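Local coordinates for PHB depolymerase (Penicillium funiculosum, PDB 2D81), which hydrolyses the ester bonds of polyhydroxybutyrate, a bacterial storage polyester, probably releasing short oligomers, at residues A[69-74]-A[117-122]; A[223-228]-A[304-309]. One frame throughout, in Å; residues are numbered along the deposited sequence.

Interaction 1. Residues A[69-74]-A[117-122]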
ATOM      1  N   THR A  69       8.687  21.253  -2.250  1.00  8.28           N
ATOM      2  CA  THR A  69       9.175  20.702  -3.509  1.00  8.43           C
ATOM      3  C   THR A  69       8.389  19.463  -3.937  1.00  8.28           C
ATOM      4  O   THR A  69       8.107  19.283  -5.120  1.00  7.12           O
ATOM      5  CB  THR A  69      10.678  20.378  -3.428  1.00  9.09           C
ATOM      6  OG1 THR A  69      11.403  21.584  -3.138  1.00  9.98           O
ATOM      7  CG2 THR A  69      11.174  19.812  -4.751  1.00  8.71           C
ATOM      8  N   PRO A  70       8.027  18.586  -2.984  1.00  7.71           N
ATOM      9  CA  PRO A  70       7.262  17.398  -3.382  1.00  8.15           C
ATOM     10  C   PRO A  70       5.942  17.785  -4.058  1.00  8.37           C
ATOM     11  O   PRO A  70       5.552  17.198  -5.069  1.00  8.12           O
ATOM     12  CB  PRO A  70       7.041  16.676  -2.054  1.00  7.97           C
ATOM     13  CG  PRO A  70       8.317  16.969  -1.325  1.00  7.43           C
ATOM     14  CD  PRO A  70       8.522  18.449  -1.601  1.00  7.69           C
ATOM     15  N   THR A  71       5.264  18.784  -3.502  1.00  9.22           N
ATOM     16  CA  THR A  71       4.005  19.254  -4.064  1.00  8.93           C
ATOM     17  C   THR A  71       4.229  19.942  -5.411  1.00  8.91           C
ATOM     18  O   THR A  71       3.456  19.746  -6.352  1.00  9.40           O
ATOM     19  CB  THR A  71       3.291  20.227  -3.099  1.00  9.33           C
ATOM     20  OG1 THR A  71       3.063  19.567  -1.844  1.00  7.98           O
ATOM     21  CG2 THR A  71       1.946  20.671  -3.682  1.00  9.20           C
ATOM     22  N   ALA A  72       5.291  20.737  -5.504  1.00  7.60           N
ATOM     23  CA  ALA A  72       5.666  21.365  -6.768  1.00  7.94           C
ATOM     24  C   ALA A  72       5.953  20.319  -7.844  1.00  7.65           C
ATOM     25  O   ALA A  72       5.583  20.493  -9.006  1.00  8.97           O
ATOM     26  CB  ALA A  72       6.886  22.257  -6.568  1.00  7.16           C
ATOM     27  N   ASN A  73       6.613  19.232  -7.458  1.00  7.80           N
ATOM     28  CA  ASN A  73       6.903  18.160  -8.405  1.00  7.52           C
ATOM     29  C   ASN A  73       5.623  17.505  -8.919  1.00  6.97           C
ATOM     30  O   ASN A  73       5.512  17.196 -10.109  1.00  6.93           O
ATOM     31  CB  ASN A  73       7.816  17.110  -7.760  1.00  7.49           C
ATOM     32  CG  ASN A  73       9.271  17.567  -7.681  1.00 11.37           C
ATOM     33  OD1 ASN A  73      10.093  16.959  -6.987  1.00 11.87           O
ATOM     34  ND2 ASN A  73       9.594  18.633  -8.401  1.00  9.93           N
ATOM     35  N   MET A  74       4.654  17.296  -8.034  1.00  6.11           N
ATOM     36  CA  MET A  74       3.374  16.742  -8.461  1.00  7.73           C
ATOM     37  C   MET A  74       2.742  17.611  -9.546  1.00  9.12           C
ATOM     38  O   MET A  74       2.250  17.100 -10.552  1.00  8.27           O
ATOM     39  CB  MET A  74       2.420  16.608  -7.267  1.00  8.31           C
ATOM     40  CG  MET A  74       2.804  15.480  -6.316  1.00  8.38           C
ATOM     41  SD  MET A  74       1.701  15.296  -4.906  1.00  8.96           S
ATOM     42  CE  MET A  74       0.253  14.610  -5.694  1.00  8.43           C
ATOM     43  N   GLY A 117      -4.142  17.491  -0.060  1.00  8.40           N
ATOM     44  CA  GLY A 117      -5.207  18.479   0.021  1.00  9.28           C
ATOM     45  C   GLY A 117      -5.172  19.494  -1.108  1.00  9.46           C
ATOM     46  O   GLY A 117      -6.179  20.141  -1.412  1.00  8.46           O
ATOM     47  N   ASN A 118      -4.009  19.637  -1.734  1.00  7.76           N
ATOM     48  CA  ASN A 118      -3.863  20.527  -2.880  1.00  8.77           C
ATOM     49  C   ASN A 118      -4.605  20.003  -4.101  1.00 10.05           C
ATOM     50  O   ASN A 118      -4.898  20.764  -5.027  1.00 10.73           O
ATOM     51  CB  ASN A 118      -2.382  20.701  -3.226  1.00 10.31           C
ATOM     52  CG  ASN A 118      -1.649  21.567  -2.227  1.00 10.18           C
ATOM     53  OD1 ASN A 118      -1.752  22.793  -2.262  1.00 12.99           O
ATOM     54  ND2 ASN A 118      -0.912  20.937  -1.322  1.00 10.69           N
ATOM     55  N   PHE A 119      -4.904  18.707  -4.106  1.00  9.21           N
ATOM     56  CA  PHE A 119      -5.416  18.054  -5.309  1.00  8.60           C
ATOM     57  C   PHE A 119      -6.717  17.284  -5.104  1.00  8.42           C
ATOM     58  O   PHE A 119      -7.431  17.014  -6.070  1.00  9.36           O
ATOM     59  CB  PHE A 119      -4.363  17.104  -5.876  1.00  9.23           C
ATOM     60  CG  PHE A 119      -3.010  17.730  -6.027  1.00  7.41           C
ATOM     61  CD1 PHE A 119      -2.011  17.485  -5.090  1.00  9.22           C
ATOM     62  CD2 PHE A 119      -2.744  18.591  -7.086  1.00 10.28           C
ATOM     63  CE1 PHE A 119      -0.762  18.092  -5.204  1.00  9.26           C
ATOM     64  CE2 PHE A 119      -1.496  19.205  -7.210  1.00 10.28           C
ATOM     65  CZ  PHE A 119      -0.505  18.955  -6.267  1.00  9.70           C
ATOM     66  N   ASP A 120      -7.022  16.923  -3.861  1.00  9.08           N
ATOM     67  CA  ASP A 120      -8.166  16.055  -3.601  1.00  9.25           C
ATOM     68  C   ASP A 120      -9.424  16.784  -3.140  1.00 10.83           C
ATOM     69  O   ASP A 120      -9.440  18.009  -3.007  1.00 12.29           O
ATOM     70  CB  ASP A 120      -7.782  14.961  -2.588  1.00  9.28           C
ATOM     71  CG  ASP A 120      -7.445  15.510  -1.208  1.00  8.01           C
ATOM     72  OD1 ASP A 120      -6.714  14.813  -0.471  1.00 10.09           O
ATOM     73  OD2 ASP A 120      -7.913  16.610  -0.843  1.00  9.45           O
ATOM     74  N   ASN A 121     -10.476  16.005  -2.912  1.00 12.14           N
ATOM     75  CA  ASN A 121     -11.782  16.504  -2.488  1.00 14.35           C
ATOM     76  C   ASN A 121     -11.997  16.111  -1.028  1.00 13.05           C
ATOM     77  O   ASN A 121     -11.981  14.925  -0.696  1.00 11.34           O
ATOM     78  CB  ASN A 121     -12.866  15.878  -3.371  1.00 17.43           C
ATOM     79  CG  ASN A 121     -14.269  16.077  -2.820  1.00 21.47           C
ATOM     80  OD1 ASN A 121     -14.771  17.199  -2.753  1.00 26.74           O
ATOM     81  ND2 ASN A 121     -14.907  14.982  -2.423  1.00 18.86           N
ATOM     82  N   SER A 122     -12.193  17.097  -0.155  1.00 13.09           N
ATOM     83  CA  SER A 122     -12.207  16.832   1.284  1.00 12.72           C
ATOM     84  C   SER A 122     -13.294  15.835   1.698  1.00 12.46           C
ATOM     85  O   SER A 122     -13.080  15.010   2.588  1.00 11.05           O
ATOM     86  CB  SER A 122     -12.377  18.139   2.073  1.00 14.68           C
ATOM     87  OG  SER A 122     -13.693  18.651   1.956  1.00 18.90           O
TER

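Interaction 2. Residues A[223-228]-A[304-309]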
ATOM      1  N   LEU A 223     -10.556  -5.248  -7.155  1.00  7.07           N
ATOM      2  CA  LEU A 223      -9.184  -5.588  -6.802  1.00  5.80           C
ATOM      3  C   LEU A 223      -8.571  -4.530  -5.889  1.00  5.37           C
ATOM      4  O   LEU A 223      -8.527  -3.347  -6.236  1.00  5.67           O
ATOM      5  CB  LEU A 223      -8.332  -5.720  -8.066  1.00  6.12           C
ATOM      6  CG  LEU A 223      -6.821  -5.910  -7.869  1.00  6.49           C
ATOM      7  CD1 LEU A 223      -6.534  -7.243  -7.194  1.00  6.38           C
ATOM      8  CD2 LEU A 223      -6.128  -5.850  -9.225  1.00  9.34           C
ATOM      9  N   HIS A 224      -8.104  -4.964  -4.726  1.00  7.24           N
ATOM     10  CA  HIS A 224      -7.336  -4.103  -3.834  1.00  5.28           C
ATOM     11  C   HIS A 224      -5.933  -4.677  -3.683  1.00  5.86           C
ATOM     12  O   HIS A 224      -5.764  -5.868  -3.408  1.00  6.78           O
ATOM     13  CB  HIS A 224      -8.001  -4.025  -2.457  1.00  6.57           C
ATOM     14  CG  HIS A 224      -7.351  -3.051  -1.523  1.00  5.88           C
ATOM     15  ND1 HIS A 224      -7.478  -1.686  -1.665  1.00  6.01           N
ATOM     16  CD2 HIS A 224      -6.556  -3.244  -0.443  1.00  5.92           C
ATOM     17  CE1 HIS A 224      -6.792  -1.080  -0.713  1.00  6.59           C
ATOM     18  NE2 HIS A 224      -6.222  -2.003   0.042  1.00  5.77           N
ATOM     19  N   VAL A 225      -4.932  -3.824  -3.868  1.00  3.81           N
ATOM     20  CA  VAL A 225      -3.544  -4.206  -3.663  1.00  5.30           C
ATOM     21  C   VAL A 225      -3.127  -3.763  -2.263  1.00  5.26           C
ATOM     22  O   VAL A 225      -3.232  -2.585  -1.925  1.00  6.06           O
ATOM     23  CB  VAL A 225      -2.630  -3.523  -4.706  1.00  5.84           C
ATOM     24  CG1 VAL A 225      -1.184  -3.967  -4.518  1.00  7.12           C
ATOM     25  CG2 VAL A 225      -3.113  -3.859  -6.111  1.00  8.65           C
ATOM     26  N   ALA A 226      -2.672  -4.712  -1.451  1.00  3.91           N
ATOM     27  CA  ALA A 226      -2.256  -4.409  -0.083  1.00  4.93           C
ATOM     28  C   ALA A 226      -0.753  -4.622   0.085  1.00  5.41           C
ATOM     29  O   ALA A 226      -0.237  -5.710  -0.177  1.00  6.35           O
ATOM     30  CB  ALA A 226      -3.025  -5.288   0.903  1.00  4.14           C
ATOM     31  N   LEU A 227      -0.056  -3.580   0.528  1.00  5.61           N
ATOM     32  CA  LEU A 227       1.404  -3.601   0.592  1.00  6.05           C
ATOM     33  C   LEU A 227       1.951  -3.666   2.018  1.00  6.82           C
ATOM     34  O   LEU A 227       1.735  -2.758   2.819  1.00  7.08           O
ATOM     35  CB  LEU A 227       1.968  -2.361  -0.112  1.00  5.76           C
ATOM     36  CG  LEU A 227       1.610  -2.205  -1.592  1.00  8.63           C
ATOM     37  CD1 LEU A 227       2.077  -0.843  -2.082  1.00  9.12           C
ATOM     38  CD2 LEU A 227       2.247  -3.321  -2.408  1.00 11.28           C
ATOM     39  N   HIS A 228       2.672  -4.743   2.321  1.00  5.65           N
ATOM     40  CA  HIS A 228       3.336  -4.892   3.613  1.00  5.84           C
ATOM     41  C   HIS A 228       4.405  -3.813   3.806  1.00  6.49           C
ATOM     42  O   HIS A 228       4.828  -3.161   2.846  1.00  4.88           O
ATOM     43  CB  HIS A 228       3.973  -6.288   3.708  1.00  5.54           C
ATOM     44  CG  HIS A 228       5.135  -6.492   2.782  1.00  4.44           C
ATOM     45  ND1 HIS A 228       6.383  -5.963   3.028  1.00  6.03           N
ATOM     46  CD2 HIS A 228       5.235  -7.159   1.608  1.00  5.51           C
ATOM     47  CE1 HIS A 228       7.203  -6.295   2.047  1.00  5.71           C
ATOM     48  NE2 HIS A 228       6.531  -7.020   1.171  1.00  5.94           N
ATOM     49  N   ALA A 304       6.147  -0.371 -11.533  1.00  6.22           N
ATOM     50  CA  ALA A 304       5.840  -0.953 -12.836  1.00  8.12           C
ATOM     51  C   ALA A 304       5.500  -2.440 -12.713  1.00  7.62           C
ATOM     52  O   ALA A 304       4.625  -2.950 -13.422  1.00  8.00           O
ATOM     53  CB  ALA A 304       7.021  -0.760 -13.785  1.00  9.20           C
ATOM     54  N   ALA A 305       6.192  -3.128 -11.811  1.00  7.81           N
ATOM     55  CA  ALA A 305       5.942  -4.547 -11.573  1.00  8.14           C
ATOM     56  C   ALA A 305       4.557  -4.752 -10.968  1.00  6.99           C
ATOM     57  O   ALA A 305       3.794  -5.609 -11.413  1.00  6.56           O
ATOM     58  CB  ALA A 305       7.005  -5.116 -10.642  1.00  8.56           C
ATOM     59  N   ILE A 306       4.238  -3.959  -9.950  1.00  6.80           N
ATOM     60  CA  ILE A 306       2.930  -4.027  -9.314  1.00  7.03           C
ATOM     61  C   ILE A 306       1.816  -3.687 -10.301  1.00  6.78           C
ATOM     62  O   ILE A 306       0.798  -4.375 -10.357  1.00  7.10           O
ATOM     63  CB  ILE A 306       2.866  -3.076  -8.097  1.00  5.58           C
ATOM     64  CG1 ILE A 306       3.893  -3.526  -7.048  1.00  8.67           C
ATOM     65  CG2 ILE A 306       1.459  -3.085  -7.491  1.00  6.43           C
ATOM     66  CD1 ILE A 306       4.059  -2.556  -5.883  1.00  7.41           C
ATOM     67  N   VAL A 307       2.012  -2.633 -11.087  1.00  6.36           N
ATOM     68  CA  VAL A 307       1.032  -2.266 -12.102  1.00  6.54           C
ATOM     69  C   VAL A 307       0.885  -3.368 -13.148  1.00  6.78           C
ATOM     70  O   VAL A 307      -0.210  -3.611 -13.655  1.00  6.24           O
ATOM     71  CB  VAL A 307       1.425  -0.946 -12.802  1.00  6.17           C
ATOM     72  CG1 VAL A 307       0.491  -0.676 -13.979  1.00  7.59           C
ATOM     73  CG2 VAL A 307       1.348   0.202 -11.804  1.00  8.41           C
ATOM     74  N   GLY A 308       1.992  -4.033 -13.466  1.00  6.70           N
ATOM     75  CA  GLY A 308       1.946  -5.123 -14.425  1.00  8.02           C
ATOM     76  C   GLY A 308       1.126  -6.285 -13.904  1.00  9.07           C
ATOM     77  O   GLY A 308       0.380  -6.921 -14.652  1.00  9.77           O
ATOM     78  N   GLN A 309       1.269  -6.561 -12.613  1.00  6.93           N
ATOM     79  CA  GLN A 309       0.452  -7.564 -11.948  1.00  7.77           C
ATOM     80  C   GLN A 309      -1.019  -7.185 -12.031  1.00  6.83           C
ATOM     81  O   GLN A 309      -1.869  -8.013 -12.355  1.00  7.85           O
ATOM     82  CB  GLN A 309       0.879  -7.694 -10.483  1.00  7.86           C
ATOM     83  CG  GLN A 309       2.261  -8.316 -10.297  1.00  7.85           C
ATOM     84  CD  GLN A 309       2.711  -8.307  -8.853  1.00  6.98           C
ATOM     85  OE1 GLN A 309       1.889  -8.242  -7.942  1.00  8.73           O
ATOM     86  NE2 GLN A 309       4.023  -8.386  -8.633  1.00  6.81           N
TER

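Interaction 1. Residues A[69-74]-A[117-122]
Thr71 and Met74, one turn apart on a helix, face Asn118 and Phe119 of an irregular loop; the CA atoms of Thr71 and Asn118 stand 8.1 Å apart, those of Met74 and Phe119 9.4 Å. No hydrogen bond joins the two segments, so side chains alone bridge the gap. The Phe119 ring reaches to the helix with its outer end: CZ lies 3.9 Å from Met74 CB and 4.0 Å from Thr71 CG2. In Met74 the bend at chi3 (72°) turns CE back to the Phe119 ring, 3.7 Å from CE1, next to the sulfur. Met74 SD sits 4.8 Å from the ring centroid, 54° off its normal, an oblique approach. Thr71 CG2 also touches the amide of Asn118, 3.7 Å from ND2, a nitrogen that is hydrogen-bonded to Gln115 O; Thr71 OG1 is turned back to its own helix and bonded to Ile67 O. With an alanine instead of Phe119, the Met74 thioether is likely to lose its aromatic partner and a gap to open beside Thr71. Leu88 touches both Met74 and Phe119. These two form a Met-aromatic contact, which with Thr71 joins the loop after helix 106-116 to helix 68-77.

Interaction 2. Residues A[223-228]-A[304-309]
Val225 is the first residue of the strand to touch Ile306, and the two have the nearest pair of CA atoms, 8.6 Å apart. Val225 CG1, anti to the backbone N (chi1 -178°), meets Ile306 CG2 at 4.1 Å. Two residues on, Leu227 uses its CD2 branch, 4.0 Å from Ile306 CD1. The isoleucine thus serves two strand residues with separate methyls, its CG2 going to Val225 CG1 and CD1, at the end of the extended CG1 arm (chi2 172°), to Leu227 CD2. In both pairs the side chains meet at a slant, methyl against methyl. All three side chains are buried, and the contact is wholly apolar, with no hydrogen bond between strand and helix. Leu223, earlier on the strand, also points toward helix 301-314 but meets it further along, on Val310 and Ile313, and Val225 too touches Val310, so the packing runs on past Ile306 along the helix. Strand 221-227 runs parallel between strands 13-18 and 256-260; over this face of the sheet, Leu28 of helix 20-31 touches both Leu227 and Ile306, packing the two helices together above the strand.

In the fold
From the N terminus the chain lays down strand 13-18, helix 20-31 and strand 39-43 before helix 68-77 supplies the first half of interaction 1. Strand 92-98 and helix 106-116 follow, and the loop at 117-122 closes that contact just ahead of strand 125-130, the edge of the main sheet. Interaction 2 opens much later, on central strand 221-227, and closes 76 residues on, at helix 301-314 near the C terminus. The two loops are in series, neither nesting nor crossing, and their nearest atoms are about 16 Å apart. Interaction 1 ties the loop before strand 125-130 to helix 68-77, far from the centre of the chain; interaction 2 ties helix 301-314 to strand 221-227 inside the alpha/beta hydrolase core.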